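Local coordinates for protein L-lysine 6-monooxygenase (Pseudomonas syringae pv. tomato, PDB 5CQF) that probably hydroxylates the side-chain nitrogen of lysine, using FAD and NADPH, in siderophore biosynthesis, at residues His13-Cys18 / Gly43-Gly48; Leu147-Val152 / Ala160-Val165; Ala216-Leu221 / Pro287-Lys292. All coordinates share one frame; numbering follows the deposited sequence.

Contact 1. Residues His13-Cys18 / Gly43-Gly48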
loop_
_atom_site.group_PDB
_atom_site.type_symbol
_atom_site.label_atom_id
_atom_site.label_comp_id
_atom_site.label_asym_id
_atom_site.label_seq_id
_atom_site.Cartn_x
_atom_site.Cartn_y
_atom_site.Cartn_z
ATOM N N HIS A 13 29.955 -29.964 -33.887
ATOM C CA HIS A 13 28.572 -30.193 -34.414
ATOM C C HIS A 13 27.584 -30.595 -33.311
ATOM O O HIS A 13 27.759 -31.635 -32.664
ATOM C CB HIS A 13 28.566 -31.265 -35.524
ATOM C CG HIS A 13 27.366 -31.191 -36.424
ATOM N ND1 HIS A 13 26.100 -31.566 -36.021
ATOM C CD2 HIS A 13 27.238 -30.762 -37.705
ATOM C CE1 HIS A 13 25.246 -31.374 -37.012
ATOM N NE2 HIS A 13 25.911 -30.886 -38.045
ATOM N N SER A 14 26.555 -29.772 -33.098
ATOM C CA SER A 14 25.433 -30.130 -32.213
ATOM C C SER A 14 24.134 -29.859 -32.948
ATOM O O SER A 14 24.132 -29.134 -33.943
ATOM C CB SER A 14 25.481 -29.329 -30.911
ATOM O OG SER A 14 25.747 -27.959 -31.164
ATOM N N ASP A 15 23.034 -30.435 -32.464
ATOM C CA ASP A 15 21.721 -30.254 -33.112
ATOM C C ASP A 15 21.294 -28.790 -33.204
ATOM O O ASP A 15 20.570 -28.404 -34.116
ATOM C CB ASP A 15 20.626 -31.022 -32.372
ATOM C CG ASP A 15 20.904 -32.508 -32.294
ATOM O OD1 ASP A 15 21.244 -33.102 -33.345
ATOM O OD2 ASP A 15 20.778 -33.071 -31.178
ATOM N N ALA A 16 21.731 -27.988 -32.240
ATOM C CA ALA A 16 21.455 -26.574 -32.244
ATOM C C ALA A 16 22.547 -25.788 -31.528
ATOM O O ALA A 16 23.255 -26.325 -30.671
ATOM C CB ALA A 16 20.113 -26.319 -31.588
ATOM N N ILE A 17 22.672 -24.515 -31.901
ATOM C CA ILE A 17 23.518 -23.569 -31.185
ATOM C C ILE A 17 22.668 -22.375 -30.798
ATOM O O ILE A 17 21.917 -21.826 -31.623
ATOM C CB ILE A 17 24.707 -23.073 -32.029
ATOM C CG1 ILE A 17 25.624 -24.230 -32.464
ATOM C CG2 ILE A 17 25.519 -22.039 -31.261
ATOM C CD1 ILE A 17 26.512 -24.768 -31.361
ATOM N N CYS A 18 22.773 -21.985 -29.533
ATOM C CA CYS A 18 22.130 -20.769 -29.030
ATOM C C CYS A 18 23.211 -19.758 -28.751
ATOM O O CYS A 18 24.175 -20.072 -28.051
ATOM C CB CYS A 18 21.361 -21.048 -27.746
ATOM S SG CYS A 18 20.605 -19.574 -26.972
ATOM N N GLY A 43 14.827 -33.713 -24.164
ATOM C CA GLY A 43 16.060 -33.714 -23.390
ATOM C C GLY A 43 17.256 -34.360 -24.062
ATOM O O GLY A 43 18.391 -34.163 -23.617
ATOM N N ASP A 44 17.006 -35.126 -25.128
ATOM C CA ASP A 44 18.061 -35.843 -25.847
ATOM C C ASP A 44 18.753 -34.953 -26.864
ATOM O O ASP A 44 19.913 -35.165 -27.188
ATOM C CB ASP A 44 17.491 -37.077 -26.552
ATOM C CG ASP A 44 16.810 -38.035 -25.591
ATOM O OD1 ASP A 44 17.314 -38.222 -24.460
ATOM O OD2 ASP A 44 15.762 -38.593 -25.971
ATOM N N LEU A 45 18.038 -33.957 -27.364
ATOM C CA LEU A 45 18.592 -32.988 -28.318
ATOM C C LEU A 45 19.797 -32.264 -27.706
ATOM O O LEU A 45 19.754 -31.826 -26.566
ATOM C CB LEU A 45 17.484 -32.011 -28.693
ATOM C CG LEU A 45 17.628 -30.947 -29.780
ATOM C CD1 LEU A 45 16.242 -30.608 -30.328
ATOM C CD2 LEU A 45 18.303 -29.676 -29.270
ATOM N N SER A 46 20.884 -32.181 -28.459
ATOM C CA SER A 46 22.129 -31.598 -27.980
ATOM C C SER A 46 22.217 -30.175 -28.493
ATOM O O SER A 46 22.083 -29.910 -29.695
ATOM C CB SER A 46 23.345 -32.407 -28.450
ATOM O OG SER A 46 23.745 -32.035 -29.767
ATOM N N ILE A 47 22.451 -29.264 -27.565
ATOM C CA ILE A 47 22.482 -27.863 -27.843
ATOM C C ILE A 47 23.657 -27.310 -27.062
ATOM O O ILE A 47 23.906 -27.743 -25.942
ATOM C CB ILE A 47 21.147 -27.211 -27.435
ATOM C CG1 ILE A 47 21.242 -25.692 -27.490
ATOM C CG2 ILE A 47 20.740 -27.597 -26.027
ATOM C CD1 ILE A 47 19.896 -25.028 -27.483
ATOM N N GLY A 48 24.396 -26.391 -27.665
ATOM C CA GLY A 48 25.527 -25.718 -27.010
ATOM C C GLY A 48 25.254 -24.230 -26.894
ATOM O O GLY A 48 24.532 -23.665 -27.717
#
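Asp15 and Ser46 grip each other twice just before the strands pair. The Ser46 amide N points almost straight at Asp15 OD2, 2.9 Å away, and meets it on the anti side of the carboxylate, close to its plane; the carboxylate gets there by swinging beside its own backbone N (chi1 -59°). In return Asp15 N reaches Ser46 OG at 3.2 Å, because chi1 of 84° turns that hydroxyl back over its own main chain toward residues 14 and 15. Asp15 CB packs against Leu45 CG at 4.0 Å.

Further on, parallel pairing takes over: Ala16 N bonds Ser46 O, Gly48 N bonds Ala16 O, and Cys18 N bonds Gly48 O at 3.0 Å. Ala16 O is held from both faces of its plane, since Ser14 OG comes in from above at 3.0 Å, opposite Gly48 N. Ile47 runs CD1 to 4.2 Å from Cys18 CB.

The two strands begin and end a beta-alpha-beta unit of Rossmann type; Leu28 and Phe32 of its helix 23-37 pack on Ile47, while strand 163-166 pairs with the other edge of strand 16-19.

Contact 2. Residues Leu147-Val152 / Ala160-Val165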
loop_
_atom_site.group_PDB
_atom_site.type_symbol
_atom_site.label_atom_id
_atom_site.label_comp_id
_atom_site.label_asym_id
_atom_site.label_seq_id
_atom_site.Cartn_x
_atom_site.Cartn_y
_atom_site.Cartn_z
ATOM N N LEU A 147 21.486 -23.606 -49.180
ATOM C CA LEU A 147 22.116 -23.535 -47.849
ATOM C C LEU A 147 21.698 -24.713 -46.955
ATOM O O LEU A 147 20.509 -24.874 -46.666
ATOM C CB LEU A 147 21.758 -22.207 -47.161
ATOM C CG LEU A 147 22.197 -21.973 -45.702
ATOM C CD1 LEU A 147 23.554 -21.298 -45.562
ATOM C CD2 LEU A 147 21.125 -21.152 -45.007
ATOM N N GLN A 148 22.678 -25.507 -46.509
ATOM C CA GLN A 148 22.434 -26.721 -45.701
ATOM C C GLN A 148 22.903 -26.640 -44.231
ATOM O O GLN A 148 22.393 -27.369 -43.405
ATOM C CB GLN A 148 23.116 -27.950 -46.338
ATOM C CG GLN A 148 22.758 -28.255 -47.796
ATOM C CD GLN A 148 21.379 -28.887 -48.005
ATOM O OE1 GLN A 148 20.812 -29.516 -47.101
ATOM N NE2 GLN A 148 20.837 -28.729 -49.224
ATOM N N GLU A 149 23.903 -25.804 -43.938
ATOM C CA GLU A 149 24.468 -25.638 -42.587
ATOM C C GLU A 149 24.988 -24.209 -42.401
ATOM O O GLU A 149 25.054 -23.445 -43.367
ATOM C CB GLU A 149 25.625 -26.607 -42.361
ATOM C CG GLU A 149 25.232 -27.952 -41.761
ATOM C CD GLU A 149 26.438 -28.835 -41.444
ATOM O OE1 GLU A 149 27.417 -28.818 -42.234
ATOM O OE2 GLU A 149 26.403 -29.538 -40.401
ATOM N N VAL A 150 25.338 -23.847 -41.163
ATOM C CA VAL A 150 26.064 -22.602 -40.899
ATOM C C VAL A 150 27.215 -22.908 -39.998
ATOM O O VAL A 150 27.172 -23.863 -39.242
ATOM C CB VAL A 150 25.202 -21.485 -40.243
ATOM C CG1 VAL A 150 24.136 -20.996 -41.206
ATOM C CG2 VAL A 150 24.570 -21.931 -38.932
ATOM N N ARG A 151 28.246 -22.093 -40.072
ATOM C CA ARG A 151 29.422 -22.319 -39.268
ATOM C C ARG A 151 29.552 -21.114 -38.412
ATOM O O ARG A 151 29.838 -20.031 -38.896
ATOM C CB ARG A 151 30.679 -22.481 -40.132
ATOM C CG ARG A 151 30.751 -23.794 -40.896
ATOM C CD ARG A 151 31.800 -23.756 -42.011
ATOM N NE ARG A 151 32.128 -25.095 -42.527
ATOM C CZ ARG A 151 32.084 -25.467 -43.815
ATOM N NH1 ARG A 151 32.406 -26.720 -44.139
ATOM N NH2 ARG A 151 31.727 -24.614 -44.784
ATOM N N VAL A 152 29.347 -21.305 -37.124
ATOM C CA VAL A 152 29.458 -20.218 -36.166
ATOM C C VAL A 152 30.922 -20.145 -35.811
ATOM O O VAL A 152 31.522 -21.149 -35.408
ATOM C CB VAL A 152 28.622 -20.480 -34.897
ATOM C CG1 VAL A 152 28.719 -19.296 -33.941
ATOM C CG2 VAL A 152 27.175 -20.767 -35.264
ATOM N N ALA A 160 29.144 -26.079 -36.067
ATOM C CA ALA A 160 28.270 -26.300 -37.213
ATOM C C ALA A 160 26.900 -26.785 -36.769
ATOM O O ALA A 160 26.796 -27.613 -35.856
ATOM C CB ALA A 160 28.905 -27.306 -38.163
ATOM N N THR A 161 25.852 -26.277 -37.417
ATOM C CA THR A 161 24.490 -26.630 -37.037
ATOM C C THR A 161 23.503 -26.263 -38.126
ATOM O O THR A 161 23.751 -25.346 -38.893
ATOM C CB THR A 161 24.085 -25.902 -35.735
ATOM O OG1 THR A 161 22.865 -26.447 -35.236
ATOM C CG2 THR A 161 23.893 -24.412 -35.994
ATOM N N ARG A 162 22.381 -26.973 -38.180
ATOM C CA ARG A 162 21.223 -26.557 -38.985
ATOM C C ARG A 162 20.251 -25.661 -38.189
ATOM O O ARG A 162 19.302 -25.107 -38.757
ATOM C CB ARG A 162 20.439 -27.790 -39.478
ATOM C CG ARG A 162 21.159 -28.707 -40.458
ATOM C CD ARG A 162 20.243 -29.842 -40.931
ATOM N NE ARG A 162 20.964 -30.910 -41.651
ATOM C CZ ARG A 162 21.160 -30.980 -42.979
ATOM N NH1 ARG A 162 20.693 -30.051 -43.815
ATOM N NH2 ARG A 162 21.839 -32.004 -43.482
ATOM N N ASN A 163 20.442 -25.545 -36.871
ATOM C CA ASN A 163 19.444 -24.891 -36.029
ATOM C C ASN A 163 20.064 -23.840 -35.148
ATOM O O ASN A 163 20.880 -24.156 -34.297
ATOM C CB ASN A 163 18.706 -25.936 -35.216
ATOM C CG ASN A 163 17.947 -26.905 -36.108
ATOM O OD1 ASN A 163 17.052 -26.487 -36.861
ATOM N ND2 ASN A 163 18.324 -28.179 -36.077
ATOM N N LEU A 164 19.696 -22.582 -35.380
ATOM C CA LEU A 164 20.367 -21.468 -34.729
ATOM C C LEU A 164 19.379 -20.607 -33.940
ATOM O O LEU A 164 18.325 -20.246 -34.457
ATOM C CB LEU A 164 21.059 -20.603 -35.780
ATOM C CG LEU A 164 21.904 -19.443 -35.228
ATOM C CD1 LEU A 164 23.153 -19.965 -34.537
ATOM C CD2 LEU A 164 22.279 -18.446 -36.311
ATOM N N VAL A 165 19.726 -20.279 -32.693
ATOM C CA VAL A 165 18.914 -19.381 -31.863
ATOM C C VAL A 165 19.751 -18.171 -31.488
ATOM O O VAL A 165 20.865 -18.316 -31.002
ATOM C CB VAL A 165 18.414 -20.091 -30.588
ATOM C CG1 VAL A 165 17.526 -19.159 -29.764
ATOM C CG2 VAL A 165 17.656 -21.363 -30.952
#
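Val150 and Thr161 form the backbone heart of this contact, an antiparallel hydrogen-bonded pair. Val150 N donates to Thr161 O at 3.1 Å, and the return bond from Thr161 N to Val150 O is weak. Val150 O also takes a CA-H...O contact from Ala160 CA at 3.4 Å.

Among the apolar contacts, Val150 CG2 and Thr161 CG2 run side by side, 3.9 Å apart. Thr161 turns its methyl this way because OG1 is the branch anti to the backbone N (chi1 -169°). Beyond them Val152 CG2 slants across Leu164 CD1 at 4.2 Å.

These strands, 147-154 and 157-161, are the arms of a beta hairpin within a three-stranded antiparallel sheet, and the chain leaves its second arm directly for strand 163-166 of the parallel Rossmann-type sheet. An ST turn marks the change: Asn163 N donates to Thr161 OG1 at 3.1 Å.

The polar side-chain contact lies at that bend. Arg162 stretches out alongside Gln148, and its NH1 gives a weak bond, 3.3 Å long, to Gln148 OE1, which lies in plane at the guanidinium edge; the amide stands nearly upright to that plane, at 85°. Arg162 CG rests 3.5 Å from Gln148 O. NH1 has a second, long and weak partner in Asp391. Glu149 OE2 takes a weak bond from His13 and lies 4.0 Å from Ala160 CB.

Contact 3. Residues Ala216-Leu221 / Pro287-Lys292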
loop_
_atom_site.group_PDB
_atom_site.type_symbol
_atom_site.label_atom_id
_atom_site.label_comp_id
_atom_site.label_asym_id
_atom_site.label_seq_id
_atom_site.Cartn_x
_atom_site.Cartn_y
_atom_site.Cartn_z
ATOM N N ALA A 216 17.002 5.812 -17.489
ATOM C CA ALA A 216 17.208 7.206 -17.165
ATOM C C ALA A 216 16.864 7.490 -15.708
ATOM O O ALA A 216 17.571 8.206 -15.018
ATOM C CB ALA A 216 16.405 8.116 -18.085
ATOM N N SER A 217 15.762 6.954 -15.246
ATOM C CA SER A 217 15.329 7.200 -13.878
ATOM C C SER A 217 16.367 6.667 -12.883
ATOM O O SER A 217 16.832 7.376 -11.983
ATOM C CB SER A 217 13.974 6.538 -13.666
ATOM O OG SER A 217 13.454 6.906 -12.420
ATOM N N GLU A 218 16.764 5.421 -13.084
ATOM C CA GLU A 218 17.686 4.788 -12.175
ATOM C C GLU A 218 19.068 5.468 -12.153
ATOM O O GLU A 218 19.729 5.517 -11.118
ATOM C CB GLU A 218 17.834 3.318 -12.536
ATOM C CG GLU A 218 16.555 2.541 -12.332
ATOM C CD GLU A 218 16.715 1.067 -12.680
ATOM O OE1 GLU A 218 17.784 0.707 -13.243
ATOM O OE2 GLU A 218 15.784 0.274 -12.372
ATOM N N SER A 219 19.477 6.005 -13.288
ATOM C CA SER A 219 20.730 6.729 -13.366
ATOM C C SER A 219 20.635 7.988 -12.572
ATOM O O SER A 219 21.530 8.335 -11.815
ATOM C CB SER A 219 21.057 7.063 -14.815
ATOM O OG SER A 219 21.293 5.887 -15.569
ATOM N N VAL A 220 19.527 8.680 -12.742
ATOM C CA VAL A 220 19.317 9.895 -12.010
ATOM C C VAL A 220 19.356 9.603 -10.533
ATOM O O VAL A 220 20.061 10.276 -9.783
ATOM C CB VAL A 220 18.002 10.582 -12.400
ATOM C CG1 VAL A 220 17.697 11.754 -11.481
ATOM C CG2 VAL A 220 18.087 11.081 -13.834
ATOM N N LEU A 221 18.601 8.606 -10.117
ATOM C CA LEU A 221 18.536 8.261 -8.702
ATOM C C LEU A 221 19.901 7.935 -8.143
ATOM O O LEU A 221 20.246 8.364 -7.034
ATOM C CB LEU A 221 17.593 7.090 -8.475
ATOM C CG LEU A 221 17.347 6.616 -7.031
ATOM C CD1 LEU A 221 16.738 7.708 -6.177
ATOM C CD2 LEU A 221 16.396 5.429 -7.065
ATOM N N PRO A 287 6.760 1.720 -10.593
ATOM C CA PRO A 287 6.238 2.759 -9.691
ATOM C C PRO A 287 7.072 2.948 -8.430
ATOM O O PRO A 287 7.130 4.033 -7.933
ATOM C CB PRO A 287 4.803 2.295 -9.353
ATOM C CG PRO A 287 4.677 0.897 -9.875
ATOM C CD PRO A 287 5.734 0.717 -10.935
ATOM N N ASP A 288 7.751 1.920 -7.928
ATOM C CA ASP A 288 8.652 2.116 -6.757
ATOM C C ASP A 288 9.906 2.889 -7.110
ATOM O O ASP A 288 10.448 3.584 -6.254
ATOM C CB ASP A 288 9.042 0.798 -6.073
ATOM C CG ASP A 288 7.841 0.013 -5.604
ATOM O OD1 ASP A 288 6.759 0.615 -5.376
ATOM O OD2 ASP A 288 7.975 -1.230 -5.474
ATOM N N GLU A 289 10.367 2.780 -8.351
ATOM C CA GLU A 289 11.511 3.584 -8.802
ATOM C C GLU A 289 11.153 5.073 -8.887
ATOM O O GLU A 289 11.896 5.920 -8.381
ATOM C CB GLU A 289 12.042 3.089 -10.141
ATOM C CG GLU A 289 12.786 1.755 -10.054
ATOM C CD GLU A 289 14.072 1.824 -9.222
ATOM O OE1 GLU A 289 14.870 2.804 -9.358
ATOM O OE2 GLU A 289 14.287 0.878 -8.432
ATOM N N ARG A 290 10.013 5.381 -9.493
ATOM C CA ARG A 290 9.495 6.747 -9.515
ATOM C C ARG A 290 9.372 7.287 -8.105
ATOM O O ARG A 290 9.766 8.407 -7.829
ATOM C CB ARG A 290 8.108 6.811 -10.171
ATOM C CG ARG A 290 8.115 6.963 -11.682
ATOM C CD ARG A 290 8.851 8.227 -12.157
ATOM N NE ARG A 290 8.332 9.494 -11.586
ATOM C CZ ARG A 290 9.042 10.395 -10.883
ATOM N NH1 ARG A 290 10.336 10.209 -10.601
ATOM N NH2 ARG A 290 8.440 11.500 -10.451
ATOM N N GLN A 291 8.796 6.476 -7.228
ATOM C CA GLN A 291 8.613 6.866 -5.847
ATOM C C GLN A 291 9.949 7.146 -5.176
ATOM O O GLN A 291 10.078 8.110 -4.449
ATOM C CB GLN A 291 7.792 5.798 -5.099
ATOM C CG GLN A 291 7.711 5.914 -3.575
ATOM C CD GLN A 291 7.146 7.244 -3.081
ATOM O OE1 GLN A 291 6.400 7.923 -3.798
ATOM N NE2 GLN A 291 7.512 7.628 -1.839
ATOM N N LYS A 292 10.959 6.327 -5.418
ATOM C CA LYS A 292 12.256 6.530 -4.737
ATOM C C LYS A 292 12.857 7.863 -5.161
ATOM O O LYS A 292 13.371 8.642 -4.327
ATOM C CB LYS A 292 13.232 5.374 -5.020
ATOM C CG LYS A 292 13.188 4.272 -3.973
ATOM C CD LYS A 292 13.423 2.882 -4.552
ATOM C CE LYS A 292 14.884 2.596 -4.829
ATOM N NZ LYS A 292 15.070 1.607 -5.945
#
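Leu221 reaches across to helix 287-302 and meets Glu289 and Lys292 at about a right angle. With CG anti to its backbone N (chi1 -178°), the side chain carries both methyls over to the other helix. CD2 does most of the touching: it lies 3.8 Å from Lys292 CB, at the root of the lysine chain, and equally far from Glu289 OE1. CD1 comes down on the main chain instead, 4.0 Å from Lys292 O.

Lys292 bends at chi2 and chi3 and runs past the leucine, where CE also packs on CD2. This bend brings NZ to Glu289 OE2, 2.7 Å away and one turn back on the same helix, in a salt bridge; NZ comes from above the carboxylate plane. Glu289, itself bent at chi2, is thus tied at one oxygen, while OE1 faces the other helix.

There it meets Glu218 slantwise, the two carboxylate planes 69° apart. OE1 rests 3.4 Å from Glu218 CG, a methylene, but the like-charged Glu218 OE2 is only 4.0 Å from Glu289 OE1. The repulsion is probably eased by other partners: Lys292 holds Glu289, and Glu218 is bound through OE1 to Arg111 and Gly66 N and through OE2 to Gln214.

The segment axes approach to 9.9 Å at 33°, roughly parallel. Helix 214-226 follows strand 206-210 and a probable Rossmann-type glycine turn, and Leu293 and Leu296 of helix 287-302 continue the packing on its Ser217, Val220 and Leu221.

Overall arrangement
Contacts 1 and 2 belong to one region and touch: their centres are 11 Å apart, and strands 16-19 and 163-166 lie next to each other in the same parallel sheet, probably joined by a hydrogen bond between Ile17 O and Val165 N, 2.9 Å apart. Both are partly buried and rest largely on backbone hydrogen bonds, parallel in contact 1 and antiparallel in contact 2, with side-chain bonds added at their ends. Contact 3 lies on the opposite side of the chain's centre, about 25 Å from contact 1 between nearest atoms. It is a surface contact between helices, made by side chains, where aliphatic carbons and charged ends replace strand pairing, beside a second parallel sheet that includes strand 206-210.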